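Long-range contacts in SusD superfamily protein (Bacteroides vulgatus ATCC 8482, PDB 3JQ0), which probably binds sugars or other nutrients at the bacterial outer membrane, as members of the SusD family do: residues G197-G202 / D451-G456; E191-S196 / Y207-N212; C367-A372 / K436-E441; A430-L435 / W457-Q462. All coordinates share one frame; numbering follows the deposited sequence.

Contact 1 of 4, residues G197-G202 / D451-G456. With SO4 (sulfate ion), chain G.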
# COMPACT_ATOMS: atom_id res chain seq x y z
N GLY A 197 7.61 -16.39 -8.66
CA GLY A 197 7.21 -17.76 -8.38
C GLY A 197 5.80 -18.07 -8.90
O GLY A 197 5.57 -19.14 -9.46
N ARG A 198 4.86 -17.15 -8.68
CA ARG A 198 3.45 -17.38 -8.95
C ARG A 198 3.01 -16.88 -10.31
O ARG A 198 2.15 -17.52 -10.94
CB ARG A 198 2.64 -16.77 -7.82
CG ARG A 198 1.12 -16.91 -7.92
CD ARG A 198 0.66 -18.35 -7.72
NE ARG A 198 -0.79 -18.36 -7.71
CZ ARG A 198 -1.57 -19.25 -7.11
NH1 ARG A 198 -1.04 -20.27 -6.46
NH2 ARG A 198 -2.85 -19.06 -7.14
N GLN A 199 3.55 -15.75 -10.74
CA GLN A 199 3.18 -15.14 -12.00
C GLN A 199 4.10 -15.44 -13.16
O GLN A 199 3.73 -15.18 -14.29
CB GLN A 199 3.02 -13.61 -11.87
CG GLN A 199 1.76 -13.19 -11.11
CD GLN A 199 0.54 -13.67 -11.85
OE1 GLN A 199 0.43 -13.40 -13.05
NE2 GLN A 199 -0.32 -14.46 -11.21
N MSE A 200 5.31 -15.93 -12.91
CA MSE A 200 6.29 -16.15 -13.97
C MSE A 200 6.91 -17.54 -13.90
O MSE A 200 8.06 -17.75 -14.30
CB MSE A 200 7.36 -15.06 -13.95
CG MSE A 200 6.80 -13.66 -14.10
SE MSE A 200 8.07 -12.22 -13.69
CE MSE A 200 7.68 -11.05 -15.11
N ASN A 201 6.13 -18.51 -13.42
CA ASN A 201 6.50 -19.93 -13.46
C ASN A 201 7.70 -20.28 -12.60
O ASN A 201 8.29 -21.36 -12.77
CB ASN A 201 6.72 -20.44 -14.91
CG ASN A 201 5.50 -20.32 -15.77
OD1 ASN A 201 4.56 -21.19 -15.72
ND2 ASN A 201 5.43 -19.30 -16.53
N GLY A 202 8.08 -19.45 -11.66
CA GLY A 202 9.26 -19.77 -10.84
C GLY A 202 9.03 -20.95 -9.91
O GLY A 202 9.93 -21.74 -9.67
N ASP A 451 -2.46 -7.77 -4.29
CA ASP A 451 -2.68 -9.10 -3.69
C ASP A 451 -3.38 -10.02 -4.66
O ASP A 451 -2.99 -11.18 -4.85
CB ASP A 451 -3.58 -8.97 -2.44
CG ASP A 451 -2.98 -8.29 -1.23
OD1 ASP A 451 -1.75 -8.14 -1.16
OD2 ASP A 451 -3.81 -7.96 -0.32
N ILE A 452 -4.48 -9.58 -5.25
CA ILE A 452 -5.26 -10.43 -6.12
C ILE A 452 -4.52 -10.68 -7.43
O ILE A 452 -4.55 -11.77 -7.99
CB ILE A 452 -6.72 -9.96 -6.25
CG1 ILE A 452 -6.87 -8.63 -6.99
CG2 ILE A 452 -7.38 -9.94 -4.87
CD1 ILE A 452 -8.30 -8.12 -7.08
N ARG A 453 -3.83 -9.65 -7.94
CA ARG A 453 -3.00 -9.81 -9.13
C ARG A 453 -1.92 -10.87 -8.92
O ARG A 453 -1.68 -11.70 -9.81
CB ARG A 453 -2.34 -8.49 -9.49
CG ARG A 453 -3.28 -7.54 -10.24
CD ARG A 453 -3.29 -7.82 -11.73
NE ARG A 453 -2.05 -7.35 -12.36
CZ ARG A 453 -1.21 -8.05 -13.09
NH1 ARG A 453 -1.39 -9.36 -13.30
NH2 ARG A 453 -0.15 -7.45 -13.61
N LEU A 454 -1.27 -10.87 -7.76
CA LEU A 454 -0.24 -11.89 -7.47
C LEU A 454 -0.80 -13.29 -7.62
O LEU A 454 -0.19 -14.14 -8.29
CB LEU A 454 0.30 -11.70 -6.08
CG LEU A 454 1.19 -12.82 -5.57
CD1 LEU A 454 2.51 -13.00 -6.39
CD2 LEU A 454 1.52 -12.56 -4.11
N LEU A 455 -1.96 -13.54 -7.04
CA LEU A 455 -2.51 -14.89 -7.05
C LEU A 455 -3.12 -15.31 -8.34
O LEU A 455 -3.23 -16.52 -8.61
CB LEU A 455 -3.46 -15.11 -5.85
CG LEU A 455 -2.75 -15.15 -4.49
CD1 LEU A 455 -3.78 -15.38 -3.35
CD2 LEU A 455 -1.62 -16.18 -4.42
N GLY A 456 -3.51 -14.36 -9.20
CA GLY A 456 -3.83 -14.64 -10.56
C GLY A 456 -5.27 -14.35 -10.95
O GLY A 456 -6.08 -13.93 -10.12
S SO4 G . -2.78 -16.61 -13.80
O1 SO4 G . -3.60 -15.41 -14.13
O2 SO4 G . -2.66 -17.54 -14.90
O3 SO4 G . -1.52 -16.10 -13.38
O4 SO4 G . -3.30 -17.27 -12.61
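The C-terminal end of helix 448-455, in the helical part of this SusD-family fold, is held by R198 and Q199 from the last turn of helix 182-199. The bonds run from side chain to backbone. R198 approaches side-on, and both NE (3.2 Å) and NH2 (3.0 Å) donate to L455 O, which lies only 2° out of the guanidinium plane. NH2 meets a lone pair in the carbonyl plane, whereas NE comes in tilted from it. With CG of R198 anti to the backbone N (chi1 180°), the chain runs across the helix end, and L455 CD2 lies over one guanidinium face near its rim. Exchanging R198 for a leucine would remove both donors and is likely to leave L455 O without its paired grip and CD2 without a flat group beneath it. Q199 is bent at its second torsion, and NE2 donates to L454 O at 2.9 Å from above the carbonyl plane. The same NE2 binds O3 of a sulfate, probably from the crystallisation liquor, at 3.0 Å. G456, with a positive phi of 117°, ends the helix beside this ion: its CA lies 3.4 Å from sulfate O4, where a CB would clash.

Contact 2 of 4, residues E191-S196 / Y207-N212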
# COMPACT_ATOMS: atom_id res chain seq x y z
N GLU A 191 8.57 -9.91 -1.97
CA GLU A 191 7.49 -9.64 -2.89
C GLU A 191 7.86 -10.05 -4.31
O GLU A 191 7.05 -10.62 -5.06
CB GLU A 191 7.10 -8.15 -2.91
CG GLU A 191 6.59 -7.65 -1.58
CD GLU A 191 5.91 -6.31 -1.73
OE1 GLU A 191 6.50 -5.34 -2.26
OE2 GLU A 191 4.71 -6.25 -1.39
N ALA A 192 9.08 -9.72 -4.73
CA ALA A 192 9.51 -9.97 -6.09
C ALA A 192 9.61 -11.47 -6.39
O ALA A 192 9.19 -11.93 -7.46
CB ALA A 192 10.87 -9.31 -6.36
N TYR A 193 10.12 -12.26 -5.43
CA TYR A 193 10.23 -13.69 -5.65
C TYR A 193 8.87 -14.37 -5.50
O TYR A 193 8.64 -15.40 -6.17
CB TYR A 193 11.35 -14.30 -4.79
CG TYR A 193 12.70 -14.03 -5.34
CD1 TYR A 193 13.40 -12.85 -5.08
CD2 TYR A 193 13.35 -14.98 -6.14
CE1 TYR A 193 14.64 -12.62 -5.62
CE2 TYR A 193 14.61 -14.75 -6.66
CZ TYR A 193 15.26 -13.56 -6.40
OH TYR A 193 16.52 -13.32 -6.92
N LEU A 194 7.94 -13.86 -4.68
CA LEU A 194 6.58 -14.37 -4.77
C LEU A 194 5.99 -14.16 -6.16
O LEU A 194 5.37 -15.06 -6.74
CB LEU A 194 5.66 -13.70 -3.73
CG LEU A 194 5.73 -14.16 -2.29
CD1 LEU A 194 4.74 -13.34 -1.44
CD2 LEU A 194 5.41 -15.65 -2.17
N TRP A 195 6.21 -12.97 -6.72
CA TRP A 195 5.65 -12.62 -7.99
C TRP A 195 6.27 -13.49 -9.10
O TRP A 195 5.57 -14.10 -9.92
CB TRP A 195 5.90 -11.14 -8.33
CG TRP A 195 5.23 -10.71 -9.59
CD1 TRP A 195 5.72 -10.81 -10.85
CD2 TRP A 195 3.92 -10.15 -9.72
NE1 TRP A 195 4.81 -10.36 -11.75
CE2 TRP A 195 3.70 -9.94 -11.08
CE3 TRP A 195 2.92 -9.80 -8.80
CZ2 TRP A 195 2.51 -9.39 -11.57
CZ3 TRP A 195 1.75 -9.29 -9.28
CH2 TRP A 195 1.57 -9.06 -10.66
N SER A 196 7.59 -13.62 -9.11
CA SER A 196 8.13 -14.50 -10.15
C SER A 196 7.73 -15.95 -9.92
O SER A 196 7.46 -16.66 -10.89
CB SER A 196 9.63 -14.39 -10.30
OG SER A 196 10.32 -14.79 -9.13
N TYR A 207 9.49 -19.42 -4.23
CA TYR A 207 8.77 -19.28 -2.95
C TYR A 207 9.70 -19.47 -1.77
O TYR A 207 9.56 -18.77 -0.75
CB TYR A 207 7.61 -20.27 -2.90
CG TYR A 207 6.56 -20.12 -3.98
CD1 TYR A 207 6.25 -18.89 -4.57
CD2 TYR A 207 5.88 -21.24 -4.44
CE1 TYR A 207 5.25 -18.79 -5.51
CE2 TYR A 207 4.89 -21.17 -5.41
CZ TYR A 207 4.58 -19.92 -5.92
OH TYR A 207 3.57 -19.75 -6.86
N THR A 208 10.66 -20.38 -1.88
CA THR A 208 11.64 -20.57 -0.82
C THR A 208 12.51 -19.33 -0.62
O THR A 208 12.74 -18.88 0.49
CB THR A 208 12.51 -21.83 -1.08
OG1 THR A 208 11.66 -22.97 -1.06
CG2 THR A 208 13.65 -21.95 -0.11
N ILE A 209 12.99 -18.74 -1.72
CA ILE A 209 13.73 -17.48 -1.63
C ILE A 209 12.89 -16.40 -0.96
O ILE A 209 13.37 -15.66 -0.12
CB ILE A 209 14.27 -17.05 -3.02
CG1 ILE A 209 15.31 -18.09 -3.51
CG2 ILE A 209 14.87 -15.67 -2.96
CD1 ILE A 209 15.61 -17.98 -4.97
N ALA A 210 11.65 -16.30 -1.38
CA ALA A 210 10.75 -15.32 -0.79
C ALA A 210 10.57 -15.52 0.71
O ALA A 210 10.66 -14.57 1.49
CB ALA A 210 9.37 -15.35 -1.50
N LYS A 211 10.27 -16.76 1.10
CA LYS A 211 10.10 -17.10 2.51
C LYS A 211 11.32 -16.66 3.30
O LYS A 211 11.22 -16.05 4.35
CB LYS A 211 9.88 -18.61 2.66
CG LYS A 211 9.83 -19.07 4.11
CD LYS A 211 9.59 -20.55 4.25
CE LYS A 211 10.65 -21.41 3.66
NZ LYS A 211 10.63 -22.83 4.13
N ASN A 212 12.50 -16.99 2.81
CA ASN A 212 13.73 -16.66 3.50
C ASN A 212 13.95 -15.15 3.62
O ASN A 212 14.47 -14.67 4.62
CB ASN A 212 14.94 -17.35 2.85
CG ASN A 212 14.90 -18.86 2.99
OD1 ASN A 212 14.29 -19.40 3.88
ND2 ASN A 212 15.58 -19.53 2.09
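Y193 turns from helix 182-199 toward helix 204-217, and its atoms meet two successive residues there. Its CB lies 4.0 Å from A210 CB, at the point where the backbones come near: the CA atoms of Y193 and A210 are just 5.2 Å apart. With CG beside the backbone N (chi1 -76°), the ring turns one face to I209. CG2 of I209 sits over the ring centre, 3.6 Å from the centroid and 12° off the normal, which is good geometry for a CH-pi contact. Farther out, CE2 of Y193 is 3.8 Å from I209 CD1, so both branches of the isoleucine are used, the two side chains running obliquely to one another. Toward the tip, Y193 CZ still lies under I209 CG2, at 4.1 Å. The ring also takes part in a cation-pi interaction with K157.

A210 serves the next residue too. Its CB packs 3.9 Å from L194 CG, joining Y193 and L194 through one methyl. L194 then reaches Y207, whose side chain crosses it at about a right angle: CD2 of L194 is 4.1 Å from Y207 CD1, while L194 O lies at the edge of the tyrosine ring, in its plane and nearest CE1. No hydrogen bond links the two segments, so the side chains meet by apolar packing. The axes of 191-196 and 207-212 run at 162°, 7.8 Å apart at closest approach, consistent with the small A210 at the near point. They belong to an antiparallel helical hairpin, consistent with the TPR clan in which the SusD families are placed.

Contact 3 of 4, residues C367-A372 / K436-E441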
# COMPACT_ATOMS: atom_id res chain seq x y z
N CYS A 367 5.07 -8.12 6.59
CA CYS A 367 6.06 -9.20 6.66
C CYS A 367 5.36 -10.51 7.05
O CYS A 367 5.53 -11.53 6.42
CB CYS A 367 7.15 -8.80 7.66
SG CYS A 367 8.34 -10.12 8.01
N LEU A 368 4.63 -10.49 8.16
CA LEU A 368 4.02 -11.73 8.65
C LEU A 368 3.05 -12.34 7.64
O LEU A 368 3.05 -13.56 7.45
CB LEU A 368 3.31 -11.49 10.00
CG LEU A 368 4.22 -11.15 11.17
CD1 LEU A 368 3.34 -10.99 12.45
CD2 LEU A 368 5.34 -12.18 11.37
N LEU A 369 2.20 -11.52 7.03
CA LEU A 369 1.19 -12.06 6.14
C LEU A 369 1.79 -12.53 4.81
O LEU A 369 1.26 -13.47 4.21
CB LEU A 369 0.03 -11.09 5.97
CG LEU A 369 -0.78 -10.89 7.28
CD1 LEU A 369 -1.82 -9.79 7.05
CD2 LEU A 369 -1.45 -12.20 7.77
N GLN A 370 2.82 -11.86 4.33
CA GLN A 370 3.50 -12.35 3.11
C GLN A 370 4.35 -13.59 3.41
O GLN A 370 4.42 -14.48 2.56
CB GLN A 370 4.31 -11.26 2.42
CG GLN A 370 3.47 -10.06 2.04
CD GLN A 370 3.91 -9.36 0.78
OE1 GLN A 370 4.21 -10.04 -0.23
NE2 GLN A 370 3.96 -8.03 0.82
N LEU A 371 4.95 -13.66 4.60
CA LEU A 371 5.56 -14.90 5.07
C LEU A 371 4.54 -16.02 5.07
O LEU A 371 4.81 -17.14 4.61
CB LEU A 371 6.21 -14.67 6.41
CG LEU A 371 6.84 -15.92 7.08
CD1 LEU A 371 7.88 -16.55 6.11
CD2 LEU A 371 7.51 -15.50 8.39
N ALA A 372 3.35 -15.76 5.59
CA ALA A 372 2.26 -16.72 5.58
C ALA A 372 1.94 -17.19 4.17
O ALA A 372 1.76 -18.38 3.94
CB ALA A 372 1.02 -16.12 6.29
N LYS A 436 -8.14 -12.37 2.90
CA LYS A 436 -9.10 -11.72 3.81
C LYS A 436 -8.35 -10.95 4.86
O LYS A 436 -8.71 -9.82 5.21
CB LYS A 436 -9.99 -12.80 4.40
CG LYS A 436 -10.91 -12.32 5.54
CD LYS A 436 -11.93 -13.37 5.99
CE LYS A 436 -11.31 -14.55 6.70
NZ LYS A 436 -12.35 -15.60 7.00
N GLU A 437 -7.30 -11.55 5.41
CA GLU A 437 -6.54 -10.91 6.48
C GLU A 437 -5.89 -9.63 5.96
O GLU A 437 -5.91 -8.59 6.65
CB GLU A 437 -5.52 -11.84 7.09
CG GLU A 437 -5.08 -11.39 8.48
CD GLU A 437 -6.20 -11.45 9.49
OE1 GLU A 437 -7.09 -12.34 9.37
OE2 GLU A 437 -6.23 -10.59 10.40
N ARG A 438 -5.30 -9.68 4.78
CA ARG A 438 -4.68 -8.52 4.19
C ARG A 438 -5.68 -7.43 3.86
O ARG A 438 -5.40 -6.23 4.00
CB ARG A 438 -3.85 -8.88 2.95
CG ARG A 438 -2.61 -9.68 3.27
CD ARG A 438 -1.76 -9.94 2.04
NE ARG A 438 -1.14 -8.77 1.50
CZ ARG A 438 -0.07 -8.18 1.96
NH1 ARG A 438 0.53 -8.61 3.05
NH2 ARG A 438 0.42 -7.12 1.32
N LEU A 439 -6.89 -7.82 3.44
CA LEU A 439 -7.94 -6.86 3.16
C LEU A 439 -8.27 -6.06 4.44
O LEU A 439 -8.34 -4.84 4.45
CB LEU A 439 -9.18 -7.55 2.57
CG LEU A 439 -10.40 -6.68 2.33
CD1 LEU A 439 -10.14 -5.44 1.51
CD2 LEU A 439 -11.51 -7.52 1.78
N ARG A 440 -8.49 -6.81 5.52
CA ARG A 440 -8.80 -6.21 6.80
C ARG A 440 -7.67 -5.34 7.32
O ARG A 440 -7.92 -4.32 8.00
CB ARG A 440 -9.16 -7.32 7.81
CG ARG A 440 -10.50 -7.97 7.52
CD ARG A 440 -10.80 -9.12 8.45
NE ARG A 440 -12.16 -9.61 8.24
CZ ARG A 440 -12.64 -10.77 8.67
NH1 ARG A 440 -11.85 -11.67 9.22
NH2 ARG A 440 -13.93 -11.02 8.47
N GLU A 441 -6.42 -5.72 7.09
CA GLU A 441 -5.26 -5.11 7.70
C GLU A 441 -4.84 -3.83 6.93
O GLU A 441 -4.29 -2.92 7.57
CB GLU A 441 -4.11 -6.14 7.69
CG GLU A 441 -2.87 -5.72 8.42
CD GLU A 441 -3.00 -5.51 9.94
OE1 GLU A 441 -3.91 -6.13 10.52
OE2 GLU A 441 -2.12 -4.78 10.50
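L369 and R438 slide past each other in opposite directions across the interface between helices 364-377 and 430-441, whose segments run antiparallel (165°) with axes 10.7 Å apart. The aliphatic start of the arginine lies alongside the leucine, with L369 CD1 3.9 Å from R438 CG. Farther along, the guanidinium comes back toward the leucine stem and meets L369 CB with its edge, NH1 being 3.9 Å away. A bend at the third torsion of R438 (chi3 67°) brings the guanidinium round to this position.

Two other pairs cross at about right angles. L369 runs across E437, its CD2 lying 3.8 Å from E437 CG, so a methyl rests on the methylene stem while the carboxylate leads away. Q370 likewise crosses R438: Q370 CG approaches R438 NH1 to 3.4 Å, and the amide and guanidinium planes stand 66° apart. No hydrogen bond joins the two segments, and Q370 and R438 meet by packing alone.

The polar ends find their partners in other parts of the fold. R438 makes salt bridges from NE to D451 and from NH1 to D366, which is also the main polar partner of Q370. E437 pairs with R315 and R390, and E441 with R315, R363 and R392. The chemistry is thus divided: stems pack across the interface, while the buried charges belong to a network around it. Such oppositely charged neighbours would be expected to keep these arginines and glutamates ionised despite their burial.

Contact 4 of 4, residues A430-L435 / W457-Q462. With SO4 (sulfate ion), chain G.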
# COMPACT_ATOMS: atom_id res chain seq x y z
N ALA A 430 -6.37 -21.63 2.96
CA ALA A 430 -5.38 -20.71 3.53
C ALA A 430 -5.10 -19.49 2.66
O ALA A 430 -4.95 -18.40 3.19
CB ALA A 430 -4.13 -21.49 3.83
N LEU A 431 -5.05 -19.66 1.33
CA LEU A 431 -4.86 -18.51 0.47
C LEU A 431 -5.98 -17.49 0.59
O LEU A 431 -5.71 -16.29 0.75
CB LEU A 431 -4.70 -18.90 -1.01
CG LEU A 431 -3.41 -19.62 -1.36
CD1 LEU A 431 -3.45 -19.98 -2.84
CD2 LEU A 431 -2.12 -18.81 -1.02
N GLU A 432 -7.23 -17.92 0.59
CA GLU A 432 -8.33 -17.05 0.81
C GLU A 432 -8.25 -16.40 2.17
O GLU A 432 -8.55 -15.21 2.32
CB GLU A 432 -9.64 -17.78 0.60
CG GLU A 432 -9.99 -18.07 -0.84
CD GLU A 432 -10.56 -16.92 -1.63
OE1 GLU A 432 -10.69 -15.77 -1.10
OE2 GLU A 432 -10.93 -17.18 -2.80
N ALA A 433 -7.87 -17.16 3.19
CA ALA A 433 -7.79 -16.58 4.53
C ALA A 433 -6.77 -15.46 4.59
O ALA A 433 -6.98 -14.46 5.28
CB ALA A 433 -7.47 -17.65 5.60
N ILE A 434 -5.64 -15.61 3.89
CA ILE A 434 -4.60 -14.58 3.89
C ILE A 434 -5.08 -13.37 3.08
O ILE A 434 -4.84 -12.24 3.49
CB ILE A 434 -3.27 -15.12 3.38
CG1 ILE A 434 -2.74 -16.18 4.37
CG2 ILE A 434 -2.23 -14.00 3.26
CD1 ILE A 434 -1.64 -17.06 3.78
N LEU A 435 -5.78 -13.59 1.96
CA LEU A 435 -6.37 -12.44 1.24
C LEU A 435 -7.30 -11.67 2.15
O LEU A 435 -7.27 -10.44 2.17
CB LEU A 435 -7.12 -12.88 -0.01
CG LEU A 435 -6.27 -13.33 -1.19
CD1 LEU A 435 -7.23 -13.80 -2.29
CD2 LEU A 435 -5.34 -12.25 -1.71
N TRP A 457 -5.59 -14.66 -12.21
CA TRP A 457 -6.87 -14.27 -12.80
C TRP A 457 -8.06 -14.77 -11.97
O TRP A 457 -9.03 -14.04 -11.79
CB TRP A 457 -7.00 -14.77 -14.23
CG TRP A 457 -8.38 -14.64 -14.80
CD1 TRP A 457 -9.23 -15.65 -15.16
CD2 TRP A 457 -9.13 -13.43 -15.00
NE1 TRP A 457 -10.43 -15.15 -15.59
CE2 TRP A 457 -10.39 -13.78 -15.53
CE3 TRP A 457 -8.86 -12.06 -14.79
CZ2 TRP A 457 -11.38 -12.85 -15.82
CZ3 TRP A 457 -9.84 -11.15 -15.08
CH2 TRP A 457 -11.08 -11.54 -15.58
N ASP A 458 -8.02 -16.00 -11.46
CA ASP A 458 -9.19 -16.48 -10.72
C ASP A 458 -9.55 -15.57 -9.57
O ASP A 458 -10.73 -15.33 -9.32
CB ASP A 458 -8.95 -17.88 -10.22
CG ASP A 458 -8.80 -18.91 -11.36
OD1 ASP A 458 -9.27 -18.67 -12.46
OD2 ASP A 458 -8.27 -19.99 -11.05
N TYR A 459 -8.52 -15.04 -8.89
CA TYR A 459 -8.74 -14.14 -7.78
C TYR A 459 -9.04 -12.71 -8.22
O TYR A 459 -9.93 -12.06 -7.67
CB TYR A 459 -7.52 -14.17 -6.84
CG TYR A 459 -7.28 -15.54 -6.25
CD1 TYR A 459 -7.94 -16.00 -5.13
CD2 TYR A 459 -6.48 -16.47 -6.90
CE1 TYR A 459 -7.74 -17.30 -4.65
CE2 TYR A 459 -6.31 -17.74 -6.48
CZ TYR A 459 -6.93 -18.17 -5.33
OH TYR A 459 -6.74 -19.45 -4.84
N VAL A 460 -8.34 -12.21 -9.23
CA VAL A 460 -8.69 -10.93 -9.85
C VAL A 460 -10.17 -10.91 -10.22
O VAL A 460 -10.85 -9.91 -10.00
CB VAL A 460 -7.79 -10.65 -11.06
CG1 VAL A 460 -8.31 -9.43 -11.83
CG2 VAL A 460 -6.34 -10.50 -10.69
N HIS A 461 -10.66 -11.98 -10.83
CA HIS A 461 -12.02 -12.01 -11.31
C HIS A 461 -13.04 -12.08 -10.18
O HIS A 461 -14.12 -11.54 -10.29
CB HIS A 461 -12.13 -13.15 -12.32
CG HIS A 461 -13.45 -13.21 -13.03
ND1 HIS A 461 -14.06 -12.11 -13.59
CD2 HIS A 461 -14.23 -14.27 -13.33
CE1 HIS A 461 -15.16 -12.49 -14.19
NE2 HIS A 461 -15.31 -13.79 -14.02
N GLN A 462 -12.70 -12.76 -9.10
CA GLN A 462 -13.57 -12.78 -7.93
C GLN A 462 -13.72 -11.41 -7.31
O GLN A 462 -14.80 -11.04 -6.80
CB GLN A 462 -13.00 -13.71 -6.82
CG GLN A 462 -13.11 -15.17 -7.08
CD GLN A 462 -12.60 -16.07 -5.98
OE1 GLN A 462 -12.79 -17.28 -6.12
NE2 GLN A 462 -11.96 -15.56 -4.94
S SO4 G . -2.78 -16.61 -13.80
O1 SO4 G . -3.60 -15.41 -14.13
O2 SO4 G . -2.66 -17.54 -14.90
O3 SO4 G . -1.52 -16.10 -13.38
O4 SO4 G . -3.30 -17.27 -12.61
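E432 and Q462 reach out from opposite directions and meet in a nearly straight hydrogen bond: Q462 NE2 donates to E432 OE2 at 2.9 Å (N-H...O angle 175°). The acceptor uses its syn lone pair and lies in the amide plane, and the carboxylate and amide are nearly coplanar. A bend at the second torsion of E432 (chi2 -79°) turns the carboxylate toward Q462. Beside this bond, the Y459 ring has CE1 3.7 Å from E432 OE2 and CD1 3.7 Å from L435 CD1, and its OH lies 3.9 Å from L431 CD1, both leucines crossing it at about a right angle. In the second shell, Y463 OH is hydrogen-bonded to E432 OE1. With an alanine in place of E432 both acceptor oxygens are gone, which would probably leave the Q462 amide free to turn and the Y463 hydroxyl without this partner. At the start of helix 457-463, W457 N donates to O1 of the sulfate at 2.9 Å. The axes of the two segments pass 13.0 Å apart at 47°, bridged by side chains, chiefly Y459, E432 and Q462; L435 rests on L455 of helix 448-455, V460 touches W449 there, and I434 packs on A372 and V376 of helix 364-377.

How the contacts relate
From the N terminus, contact 2 closes first, its ten intervening residues spanning two helix ends and a short linker. Segment 197-202 falls within those ten and opens contact 1, which therefore crosses contact 2 and closes only at 451-456. Contact 3 lies wholly within this long excursion. Contact 4 (430-435 to 457-462) crosses both, and contact 2 is in series with 3 and 4. E191 OE2 to Q370 NE2 links contacts 2 and 3, and the D451-R438 salt bridge links 1 and 3; a sulfate, probably from the crystallisation liquor, touches 1 and 4. Contact 1 joins the hairpin 182-199/204-217 to helix 448-455, while 3 and 4 share helix 430-441, linking helices 364-377 and 457-463.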